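Local coordinates for thiamine-binding periplasmic protein (Escherichia coli, PDB 2QRY) that captures thiamine and its phosphate esters in the periplasm and delivers them to an ABC transporter for import, at residues T26-D31 with V58-G63. Numbering follows the deposited sequence.
Sequences TVYTYD and VALEDG. With TPS (thiamin phosphate), chain E.
Strands 24-29 and 54-59 run parallel here and end at the thiamin phosphate cleft, joined where V58 N donates to V27 O (2.9 Å) and T29 N to V58 O (2.9 Å). Beyond the strand end the pairing continues as L60 N donates to T29 O (2.9 Å), after an inverse gamma turn centred on A59. L60, just after the turn, puts CD2 above the middle of the Y28 ring, 3.3 Å from the centroid, a CH-pi contact over the face, while Y28 OH is hydrogen-bonded to E73. In this periplasmic solute-binding fold, the segments following the two strands carry Y30 of the ligand pocket and the thiamine-binding residues D62 and G63. With CG between the backbone N and carbonyl carbon (chi1 50°), the Y30 ring lays one face against the ligand, CZ 3.8 Å from C6 of TPS, and E248 and N282 hold the hydroxyl. G63 N donates to phosphate O2, whose modelled position is less certain. A water sits 3.0 Å from both D31 OD1 and D62 OD1 and can bridge the two carboxylates, though it has other acceptors within reach; D31 OD1 is also hydrogen-bonded to S201.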
loop_
_atom_site.group_PDB
_atom_site.type_symbol
_atom_site.label_atom_id
_atom_site.label_comp_id
_atom_site.label_asym_id
_atom_site.label_seq_id
_atom_site.Cartn_x
_atom_site.Cartn_y
_atom_site.Cartn_z
ATOM N N THR A 26 -11.085 15.226 9.996
ATOM C CA THR A 26 -10.281 15.251 8.780
ATOM C C THR A 26 -9.318 14.077 8.689
ATOM O O THR A 26 -8.466 13.896 9.554
ATOM C CB THR A 26 -9.490 16.572 8.696
ATOM O OG1 THR A 26 -10.415 17.665 8.649
ATOM C CG2 THR A 26 -8.613 16.607 7.452
ATOM N N VAL A 27 -9.456 13.285 7.632
ATOM C CA VAL A 27 -8.602 12.120 7.444
ATOM C C VAL A 27 -7.771 12.148 6.153
ATOM O O VAL A 27 -8.313 11.966 5.060
ATOM C CB VAL A 27 -9.444 10.822 7.439
ATOM C CG1 VAL A 27 -8.529 9.607 7.292
ATOM C CG2 VAL A 27 -10.274 10.729 8.723
ATOM N N TYR A 28 -6.463 12.371 6.286
ATOM C CA TYR A 28 -5.562 12.377 5.135
ATOM C C TYR A 28 -5.394 10.946 4.613
ATOM O O TYR A 28 -5.206 10.015 5.393
ATOM C CB TYR A 28 -4.178 12.904 5.522
ATOM C CG TYR A 28 -4.055 14.403 5.667
ATOM C CD1 TYR A 28 -5.151 15.245 5.476
ATOM C CD2 TYR A 28 -2.830 14.980 5.983
ATOM C CE1 TYR A 28 -5.022 16.628 5.595
ATOM C CE2 TYR A 28 -2.688 16.353 6.101
ATOM C CZ TYR A 28 -3.785 17.172 5.908
ATOM O OH TYR A 28 -3.636 18.534 6.025
ATOM N N THR A 29 -5.446 10.775 3.296
ATOM C CA THR A 29 -5.276 9.453 2.704
ATOM C C THR A 29 -4.878 9.577 1.227
ATOM O O THR A 29 -4.794 10.685 0.701
ATOM C CB THR A 29 -6.575 8.610 2.838
ATOM O OG1 THR A 29 -6.306 7.258 2.446
ATOM C CG2 THR A 29 -7.692 9.188 1.962
ATOM N N TYR A 30 -4.619 8.447 0.570
ATOM C CA TYR A 30 -4.237 8.459 -0.838
ATOM C C TYR A 30 -5.465 8.411 -1.748
ATOM O O TYR A 30 -6.568 8.095 -1.284
ATOM C CB TYR A 30 -3.262 7.310 -1.133
ATOM C CG TYR A 30 -3.688 5.940 -0.648
ATOM C CD1 TYR A 30 -4.567 5.152 -1.393
ATOM C CD2 TYR A 30 -3.159 5.405 0.531
ATOM C CE1 TYR A 30 -4.900 3.849 -0.981
ATOM C CE2 TYR A 30 -3.484 4.111 0.955
ATOM C CZ TYR A 30 -4.350 3.339 0.192
ATOM O OH TYR A 30 -4.631 2.048 0.581
ATOM N N ASP A 31 -5.285 8.716 -3.036
ATOM C CA ASP A 31 -6.417 8.770 -3.961
ATOM C C ASP A 31 -7.230 7.520 -4.233
ATOM O O ASP A 31 -8.452 7.609 -4.353
ATOM C CB ASP A 31 -6.019 9.403 -5.308
ATOM C CG ASP A 31 -4.835 8.725 -5.963
ATOM O OD1 ASP A 31 -4.728 7.481 -5.901
ATOM O OD2 ASP A 31 -4.011 9.447 -6.564
ATOM N N VAL A 58 -9.636 13.250 2.769
ATOM C CA VAL A 58 -8.889 14.044 1.814
ATOM C C VAL A 58 -7.816 13.240 1.092
ATOM O O VAL A 58 -6.825 12.837 1.703
ATOM C CB VAL A 58 -8.202 15.237 2.525
ATOM C CG1 VAL A 58 -7.567 16.153 1.505
ATOM C CG2 VAL A 58 -9.210 15.994 3.375
ATOM N N ALA A 59 -8.019 12.996 -0.200
ATOM C CA ALA A 59 -7.032 12.280 -1.003
ATOM C C ALA A 59 -5.942 13.323 -1.238
ATOM O O ALA A 59 -5.959 14.047 -2.236
ATOM C CB ALA A 59 -7.638 11.840 -2.318
ATOM N N LEU A 60 -4.990 13.377 -0.316
ATOM C CA LEU A 60 -3.924 14.371 -0.346
ATOM C C LEU A 60 -2.584 14.010 -0.987
ATOM O O LEU A 60 -1.985 14.814 -1.706
ATOM C CB LEU A 60 -3.666 14.828 1.088
ATOM C CG LEU A 60 -3.442 16.324 1.228
ATOM C CD1 LEU A 60 -4.626 17.056 0.604
ATOM C CD2 LEU A 60 -3.277 16.690 2.692
ATOM N N GLU A 61 -2.096 12.814 -0.701
ATOM C CA GLU A 61 -0.812 12.391 -1.230
ATOM C C GLU A 61 -0.804 10.883 -1.355
ATOM O O GLU A 61 -1.737 10.198 -0.926
ATOM C CB GLU A 61 0.317 12.774 -0.263
ATOM C CG GLU A 61 0.485 14.253 0.043
ATOM C CD GLU A 61 1.287 14.983 -1.015
ATOM O OE1 GLU A 61 1.916 14.317 -1.864
ATOM O OE2 GLU A 61 1.299 16.230 -0.987
ATOM N N ASP A 62 0.270 10.380 -1.941
ATOM C CA ASP A 62 0.465 8.960 -2.070
ATOM C C ASP A 62 1.045 8.511 -0.721
ATOM O O ASP A 62 1.486 9.341 0.079
ATOM C CB ASP A 62 1.419 8.679 -3.229
ATOM C CG ASP A 62 0.738 8.824 -4.576
ATOM O OD1 ASP A 62 -0.283 8.133 -4.786
ATOM O OD2 ASP A 62 1.203 9.626 -5.418
ATOM N N GLY A 63 1.020 7.206 -0.472
ATOM C CA GLY A 63 1.509 6.645 0.775
ATOM C C GLY A 63 2.707 7.271 1.468
ATOM O O GLY A 63 2.577 7.806 2.568
HETATM C CM2 TPS E . -7.030 -3.085 -8.861
HETATM N N3 TPS E . -3.888 -0.445 -3.726
HETATM C C2 TPS E . -3.689 0.185 -4.867
HETATM S S1 TPS E . -2.579 1.442 -4.468
HETATM C C5 TPS E . -2.409 1.074 -2.745
HETATM C C4 TPS E . -3.245 -0.013 -2.605
HETATM C CM4 TPS E . -3.419 -0.689 -1.250
HETATM C C6 TPS E . -1.528 1.839 -1.807
HETATM C C7 TPS E . -1.030 2.956 -2.725
HETATM O O7 TPS E . -0.104 3.846 -2.114
HETATM N N1A TPS E . -5.421 -3.359 -7.020
HETATM C C2A TPS E . -6.472 -2.696 -7.511
HETATM N N3A TPS E . -7.032 -1.697 -6.831
HETATM C C4A TPS E . -6.562 -1.317 -5.624
HETATM N N4A TPS E . -7.161 -0.274 -4.942
HETATM C C5A TPS E . -5.437 -2.003 -5.065
HETATM C C6A TPS E . -4.888 -3.048 -5.828
HETATM C C7A TPS E . -4.820 -1.641 -3.693
HETATM P P1 TPS E . 0.283 4.941 -3.237
HETATM O O1 TPS E . 0.802 4.215 -4.510
HETATM O O2 TPS E . 1.341 5.982 -2.687
HETATM O O3 TPS E . -0.997 5.716 -3.617
HETATM O O HOH W 1 -2.001 7.004 -6.960
#